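Local coordinates for SusD superfamily protein (Parabacteroides distasonis, PDB 3OTN), which probably binds carbohydrate nutrients at the bacterial outer membrane, at residues Lys29-Lys35 against Asp81-Cys86; Tyr126-Arg131 against Ile159-Ile164. All blocks are in the same frame, centred on the assembly; numbering follows the deposited sequence.

Interaction 1 (Lys29-Lys35 against Asp81-Cys86); sequences KNTVFNK and DWWQDC. With ACT (acetate ion), chain E.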
loop_
_atom_site.group_PDB
_atom_site.type_symbol
_atom_site.label_atom_id
_atom_site.label_comp_id
_atom_site.label_asym_id
_atom_site.label_seq_id
_atom_site.Cartn_x
_atom_site.Cartn_y
_atom_site.Cartn_z
ATOM N N LYS A 29 2.418 10.316 11.376
ATOM C CA LYS A 29 2.562 10.536 9.938
ATOM C C LYS A 29 2.183 9.299 9.107
ATOM O O LYS A 29 2.368 9.293 7.890
ATOM C CB LYS A 29 3.942 11.136 9.606
ATOM C CG LYS A 29 4.052 12.628 10.000
ATOM C CD LYS A 29 3.215 13.473 9.036
ATOM C CE LYS A 29 3.355 14.943 9.247
ATOM N NZ LYS A 29 2.848 15.292 10.528
ATOM N N ASN A 30 1.591 8.278 9.742
ATOM C CA ASN A 30 0.862 7.232 9.007
ATOM C C ASN A 30 -0.317 7.749 8.135
ATOM O O ASN A 30 -0.846 7.008 7.291
ATOM C CB ASN A 30 0.323 6.142 9.962
ATOM C CG ASN A 30 1.405 5.209 10.507
ATOM O OD1 ASN A 30 2.621 5.539 10.565
ATOM N ND2 ASN A 30 0.965 4.058 10.979
ATOM N N THR A 31 -0.745 8.982 8.379
ATOM C CA THR A 31 -1.674 9.681 7.524
ATOM C C THR A 31 -1.203 9.677 6.081
ATOM O O THR A 31 -2.022 9.582 5.178
ATOM C CB THR A 31 -1.880 11.126 7.968
ATOM O OG1 THR A 31 -0.594 11.768 8.011
ATOM C CG2 THR A 31 -2.568 11.189 9.335
ATOM N N VAL A 32 0.104 9.679 5.848
ATOM C CA VAL A 32 0.621 9.724 4.455
ATOM C C VAL A 32 0.174 8.543 3.581
ATOM O O VAL A 32 0.070 8.677 2.352
ATOM C CB VAL A 32 2.179 9.850 4.410
ATOM C CG1 VAL A 32 2.849 8.508 4.760
ATOM C CG2 VAL A 32 2.634 10.348 3.057
ATOM N N PHE A 33 -0.111 7.393 4.200
ATOM C CA PHE A 33 -0.468 6.180 3.449
ATOM C C PHE A 33 -1.892 6.265 2.882
ATOM O O PHE A 33 -2.254 5.464 2.008
ATOM C CB PHE A 33 -0.267 4.897 4.286
ATOM C CG PHE A 33 1.121 4.778 4.877
ATOM C CD1 PHE A 33 2.241 4.865 4.057
ATOM C CD2 PHE A 33 1.308 4.589 6.236
ATOM C CE1 PHE A 33 3.536 4.813 4.594
ATOM C CE2 PHE A 33 2.595 4.536 6.783
ATOM C CZ PHE A 33 3.703 4.674 5.954
ATOM N N ASN A 34 -2.696 7.198 3.410
ATOM C CA ASN A 34 -4.024 7.503 2.835
ATOM C C ASN A 34 -4.489 8.795 3.437
ATOM O O ASN A 34 -4.950 8.844 4.583
ATOM C CB ASN A 34 -5.021 6.364 3.118
ATOM C CG ASN A 34 -6.363 6.570 2.458
ATOM O OD1 ASN A 34 -6.855 7.678 2.357
ATOM N ND2 ASN A 34 -6.985 5.460 2.027
ATOM N N LYS A 35 -4.302 9.875 2.695
ATOM C CA LYS A 35 -4.833 11.137 3.109
ATOM C C LYS A 35 -5.177 11.986 1.902
ATOM O O LYS A 35 -4.559 11.864 0.826
ATOM C CB LYS A 35 -3.846 11.890 4.010
ATOM C CG LYS A 35 -2.578 12.403 3.326
ATOM C CD LYS A 35 -1.783 13.336 4.251
ATOM C CE LYS A 35 -1.124 14.466 3.489
ATOM N NZ LYS A 35 -0.250 15.333 4.358
ATOM N N ASP A 81 3.742 15.477 -0.886
ATOM C CA ASP A 81 3.088 14.980 0.336
ATOM C C ASP A 81 3.813 13.737 0.843
ATOM O O ASP A 81 4.057 13.593 2.035
ATOM C CB ASP A 81 1.611 14.653 0.054
ATOM C CG ASP A 81 0.876 15.833 -0.584
ATOM O OD1 ASP A 81 0.379 16.670 0.172
ATOM O OD2 ASP A 81 0.879 15.961 -1.829
ATOM N N TRP A 82 4.156 12.857 -0.091
ATOM C CA TRP A 82 4.841 11.636 0.247
ATOM C C TRP A 82 6.216 11.922 0.818
ATOM O O TRP A 82 6.565 11.346 1.839
ATOM C CB TRP A 82 4.962 10.680 -0.933
ATOM C CG TRP A 82 3.772 9.828 -1.182
ATOM C CD1 TRP A 82 2.782 10.039 -2.099
ATOM C CD2 TRP A 82 3.471 8.593 -0.549
ATOM N NE1 TRP A 82 1.862 9.019 -2.059
ATOM C CE2 TRP A 82 2.262 8.116 -1.109
ATOM C CE3 TRP A 82 4.089 7.849 0.447
ATOM C CZ2 TRP A 82 1.677 6.906 -0.715
ATOM C CZ3 TRP A 82 3.491 6.651 0.860
ATOM C CH2 TRP A 82 2.312 6.183 0.252
ATOM N N TRP A 83 6.971 12.820 0.183
ATOM C CA TRP A 83 8.313 13.160 0.680
ATOM C C TRP A 83 8.280 13.850 2.053
ATOM O O TRP A 83 8.944 13.438 2.963
ATOM C CB TRP A 83 9.021 14.077 -0.317
ATOM C CG TRP A 83 10.435 14.390 0.010
ATOM C CD1 TRP A 83 10.893 15.374 0.834
ATOM C CD2 TRP A 83 11.575 13.746 -0.520
ATOM N NE1 TRP A 83 12.267 15.376 0.865
ATOM C CE2 TRP A 83 12.721 14.373 0.052
ATOM C CE3 TRP A 83 11.759 12.673 -1.402
ATOM C CZ2 TRP A 83 14.024 13.969 -0.255
ATOM C CZ3 TRP A 83 13.072 12.262 -1.707
ATOM C CH2 TRP A 83 14.182 12.924 -1.142
ATOM N N GLN A 84 7.511 14.909 2.162
ATOM C CA GLN A 84 7.467 15.709 3.389
ATOM C C GLN A 84 6.933 14.909 4.576
ATOM O O GLN A 84 7.508 14.984 5.671
ATOM C CB GLN A 84 6.630 16.966 3.187
ATOM C CG GLN A 84 7.215 17.930 2.199
ATOM C CD GLN A 84 6.325 19.147 1.923
ATOM O OE1 GLN A 84 5.253 19.313 2.515
ATOM N NE2 GLN A 84 6.790 20.013 1.027
ATOM N N ASP A 85 5.882 14.114 4.367
ATOM C CA ASP A 85 5.278 13.403 5.509
ATOM C C ASP A 85 6.082 12.204 5.927
ATOM O O ASP A 85 6.148 11.951 7.106
ATOM C CB ASP A 85 3.866 12.906 5.226
ATOM C CG ASP A 85 2.844 14.032 5.156
ATOM O OD1 ASP A 85 3.162 15.224 5.419
ATOM O OD2 ASP A 85 1.713 13.698 4.784
ATOM N N CYS A 86 6.657 11.452 4.974
ATOM C CA CYS A 86 7.589 10.385 5.332
ATOM C C CYS A 86 8.760 10.945 6.124
ATOM O O CYS A 86 9.119 10.402 7.180
ATOM C CB CYS A 86 8.074 9.578 4.111
ATOM S SG CYS A 86 6.776 8.441 3.486
HETATM C C ACT E . 14.740 15.722 3.448
HETATM O O ACT E . 14.799 16.098 2.248
HETATM O OXT ACT E . 14.093 16.397 4.311
HETATM C CH3 ACT E . 15.425 14.479 3.850
#

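Interaction 2 (Tyr126-Arg131 against Ile159-Ile164); sequences YFYLVR and IYDEII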
loop_
_atom_site.group_PDB
_atom_site.type_symbol
_atom_site.label_atom_id
_atom_site.label_comp_id
_atom_site.label_asym_id
_atom_site.label_seq_id
_atom_site.Cartn_x
_atom_site.Cartn_y
_atom_site.Cartn_z
ATOM N N TYR A 126 10.969 4.709 5.410
ATOM C CA TYR A 126 12.084 4.617 4.489
ATOM C C TYR A 126 11.834 3.634 3.353
ATOM O O TYR A 126 12.241 3.891 2.228
ATOM C CB TYR A 126 13.392 4.248 5.201
ATOM C CG TYR A 126 14.150 5.450 5.675
ATOM C CD1 TYR A 126 14.716 6.351 4.754
ATOM C CD2 TYR A 126 14.303 5.706 7.024
ATOM C CE1 TYR A 126 15.429 7.459 5.190
ATOM C CE2 TYR A 126 15.024 6.794 7.477
ATOM C CZ TYR A 126 15.558 7.696 6.571
ATOM O OH TYR A 126 16.247 8.803 7.047
ATOM N N PHE A 127 11.147 2.530 3.642
ATOM C CA PHE A 127 10.826 1.538 2.608
ATOM C C PHE A 127 9.905 2.134 1.560
ATOM O O PHE A 127 10.066 1.822 0.393
ATOM C CB PHE A 127 10.213 0.275 3.261
ATOM C CG PHE A 127 10.009 -0.887 2.330
ATOM C CD1 PHE A 127 11.017 -1.321 1.481
ATOM C CD2 PHE A 127 8.827 -1.604 2.368
ATOM C CE1 PHE A 127 10.822 -2.440 0.664
ATOM C CE2 PHE A 127 8.622 -2.724 1.573
ATOM C CZ PHE A 127 9.608 -3.129 0.700
ATOM N N TYR A 128 8.943 2.978 1.959
ATOM C CA TYR A 128 8.117 3.693 0.974
ATOM C C TYR A 128 8.992 4.701 0.200
ATOM O O TYR A 128 8.998 4.697 -1.033
ATOM C CB TYR A 128 6.914 4.387 1.603
ATOM C CG TYR A 128 5.780 3.451 1.808
ATOM C CD1 TYR A 128 5.815 2.498 2.832
ATOM C CD2 TYR A 128 4.712 3.412 0.907
ATOM C CE1 TYR A 128 4.761 1.576 3.004
ATOM C CE2 TYR A 128 3.666 2.519 1.076
ATOM C CZ TYR A 128 3.681 1.608 2.112
ATOM O OH TYR A 128 2.620 0.744 2.258
ATOM N N LEU A 129 9.781 5.498 0.928
ATOM C CA LEU A 129 10.658 6.485 0.272
ATOM C C LEU A 129 11.591 5.885 -0.787
ATOM O O LEU A 129 11.677 6.404 -1.933
ATOM C CB LEU A 129 11.475 7.264 1.286
ATOM C CG LEU A 129 10.735 8.305 2.097
ATOM C CD1 LEU A 129 11.713 8.756 3.208
ATOM C CD2 LEU A 129 10.337 9.504 1.214
ATOM N N VAL A 130 12.263 4.793 -0.461
ATOM C CA VAL A 130 13.237 4.227 -1.414
ATOM C C VAL A 130 12.569 3.625 -2.628
ATOM O O VAL A 130 13.127 3.705 -3.723
ATOM C CB VAL A 130 14.259 3.178 -0.799
ATOM C CG1 VAL A 130 15.203 3.851 0.215
ATOM C CG2 VAL A 130 13.546 1.981 -0.202
ATOM N N ARG A 131 11.381 3.041 -2.456
ATOM C CA ARG A 131 10.648 2.424 -3.582
ATOM C C ARG A 131 10.067 3.456 -4.545
ATOM O O ARG A 131 10.056 3.224 -5.743
ATOM C CB ARG A 131 9.537 1.509 -3.073
ATOM C CG ARG A 131 10.095 0.202 -2.492
ATOM C CD ARG A 131 9.007 -0.748 -2.087
ATOM N NE ARG A 131 8.211 -0.206 -0.995
ATOM C CZ ARG A 131 7.078 -0.739 -0.564
ATOM N NH1 ARG A 131 6.590 -1.849 -1.117
ATOM N NH2 ARG A 131 6.439 -0.157 0.439
ATOM N N ILE A 159 20.366 2.680 2.395
ATOM C CA ILE A 159 19.157 2.896 3.178
ATOM C C ILE A 159 18.653 1.527 3.671
ATOM O O ILE A 159 18.345 1.363 4.850
ATOM C CB ILE A 159 18.026 3.601 2.386
ATOM C CG1 ILE A 159 18.432 4.995 1.862
ATOM C CG2 ILE A 159 16.751 3.656 3.209
ATOM C CD1 ILE A 159 19.041 5.944 2.920
ATOM N N TYR A 160 18.601 0.547 2.778
ATOM C CA TYR A 160 18.243 -0.806 3.177
ATOM C C TYR A 160 19.234 -1.417 4.202
ATOM O O TYR A 160 18.815 -1.910 5.248
ATOM C CB TYR A 160 18.151 -1.748 1.980
ATOM C CG TYR A 160 16.878 -1.772 1.166
ATOM C CD1 TYR A 160 15.853 -2.669 1.450
ATOM C CD2 TYR A 160 16.747 -0.988 0.034
ATOM C CE1 TYR A 160 14.680 -2.730 0.641
ATOM C CE2 TYR A 160 15.601 -1.026 -0.747
ATOM C CZ TYR A 160 14.579 -1.900 -0.452
ATOM O OH TYR A 160 13.496 -1.944 -1.273
ATOM N N ASP A 161 20.525 -1.375 3.899
ATOM C CA ASP A 161 21.513 -2.084 4.730
ATOM C C ASP A 161 21.772 -1.419 6.088
ATOM O O ASP A 161 22.130 -2.103 7.041
ATOM C CB ASP A 161 22.869 -2.190 4.015
ATOM C CG ASP A 161 22.841 -3.079 2.787
ATOM O OD1 ASP A 161 21.881 -3.833 2.585
ATOM O OD2 ASP A 161 23.818 -3.007 2.033
ATOM N N GLU A 162 21.671 -0.096 6.146
ATOM C CA GLU A 162 21.975 0.659 7.362
ATOM C C GLU A 162 20.772 1.052 8.185
ATOM O O GLU A 162 20.893 1.222 9.405
ATOM C CB GLU A 162 22.815 1.914 7.021
ATOM C CG GLU A 162 24.189 1.582 6.438
ATOM C CD GLU A 162 24.995 2.788 5.952
ATOM O OE1 GLU A 162 24.946 3.857 6.604
ATOM O OE2 GLU A 162 25.702 2.647 4.920
ATOM N N ILE A 163 19.615 1.212 7.557
ATOM C CA ILE A 163 18.431 1.650 8.285
ATOM C C ILE A 163 17.347 0.588 8.308
ATOM O O ILE A 163 17.027 0.045 9.354
ATOM C CB ILE A 163 17.831 2.971 7.747
ATOM C CG1 ILE A 163 18.916 4.054 7.698
ATOM C CG2 ILE A 163 16.637 3.423 8.682
ATOM C CD1 ILE A 163 18.383 5.441 7.258
ATOM N N ILE A 164 16.782 0.289 7.149
ATOM C CA ILE A 164 15.586 -0.532 7.076
ATOM C C ILE A 164 15.806 -1.920 7.696
ATOM O O ILE A 164 15.067 -2.319 8.586
ATOM C CB ILE A 164 15.080 -0.654 5.637
ATOM C CG1 ILE A 164 14.711 0.721 5.054
ATOM C CG2 ILE A 164 13.887 -1.600 5.542
ATOM C CD1 ILE A 164 14.351 0.677 3.550
#

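Interaction 1 (Lys29-Lys35 against Asp81-Cys86)
Asp85 OD2 receives the ammonium group of Lys35 in a salt bridge, with NZ 2.6 Å away. The oxygen uses its syn lone pair, on the side of OD1. The two side chains come from opposite directions. A second acid, Asp81, lies one helical turn earlier. Its OD1 is 4.4 Å from Lys35 NZ, too far for a salt bridge but close enough that it may add to the negative field around the ammonium group.

Lys29 crosses Asp85 at about a right angle and meets it through carbon. Its CB lies 3.4 Å from the backbone O of Asp85, and CE runs beside OD1. Its NZ stays 5.1 Å from OD1, so any help to the carboxylate is through space.

Val32 fills the space between the charges and the aromatic side. Its CG2 is anti to the backbone N and reaches Asp85 CB at 3.6 Å and Trp82 CE3 at 3.9 Å. CG1 turns to Cys86 SG. The carbonyl O of Val32 sits over one face of the Trp82 indole, while Trp82 CZ3 meets the edge of the Phe33 ring at CD1. The indole NE1 donates a hydrogen bond to the carbonyl O of Thr44.

An alanine in place of Asp85 would probably leave Lys35 without its salt-bridge partner and free its ammonium group to swing away.

The contact joins the loop after helix 15-25 to helix 79-100, in the N-terminal, TPR-like part of this SusD-family protein. It pairs an apolar seam with a charged border. Two lysines beside Asp85 probably favour its ionised form.

Interaction 2 (Tyr126-Arg131 against Ile159-Ile164)
Phe127 has chi1 at -172°, with CG beside the carbonyl carbon and opposite the backbone N, which carries the ring out from the side of helix 108-133, where its CE1 edge meets Tyr160. On the facing helix, Ile163 has CG1 anti to the carbonyl carbon and an extended chi2 of -176°, and this sends CD1 over the ring of Tyr126.

That methyl makes a CH-pi contact. It lies 3.9 Å from the ring centroid and 22° off the normal, displaced toward CE2 and CZ. Ile163 CG2 touches the same ring at CD2. Ile159 CG2 approaches at CD1, 3.7 Å away, while Ile164 CG1 packs on Tyr126 CB.

Further along, the hydroxyl of Tyr160 comes to the edge of the Phe127 ring, with OH 3.3 Å from CE1. Over a face of that ring lies Arg131 NE, which also donates to the Phe127 carbonyl O at 3.1 Å from above the carbonyl plane. The arginine therefore clasps Phe127 from within its own helix.

Val130 divides its two methyls. CG1 presses on Ile159 CG2 at 3.4 Å, tighter than usual, and CG2 rests against Tyr160 CE2. Ile164 CD1 reaches the Phe127 backbone, 3.7 Å from N.

Helix 156-172 has a pi-type turn here: Ile159 O accepts from both Ile163 N and Ile164 N. Ile159, Ile163 and Ile164 all point toward helix 108-133; the last two are consecutive.

The two helices form an antiparallel pair, their local axes 10.9 Å apart, consistent with the TPR-like helical part of SusD proteins. Helix 79-100 packs on Tyr126 through Ile90. Helix 187-202 lies against Phe127 and Tyr160, where Thr200 touches both. Tyr126 OH bonds to Ile139 O in the connecting loop.

In the fold
From the N terminus, the chain leaves helix 15-25 and enters the 3-10 turns of interaction 1. It passes through short strands and helix 64-68, then returns on helix 79-100 to close that contact. The next helix, 108-133, opens interaction 2, which closes across a mostly irregular connection at helix 156-172. The two contacts are in series, neither nested nor crossed. They meet where helices 79-100 and 108-133 pack together. Trp82 and Phe33 touch Tyr128, and Cys86 touches Leu129. Tyr128 and Leu129 thus join the contacts from the side of helix 108-133. Together they tie the N-terminal loop to three successive helices in the N-terminal helical part of the protein.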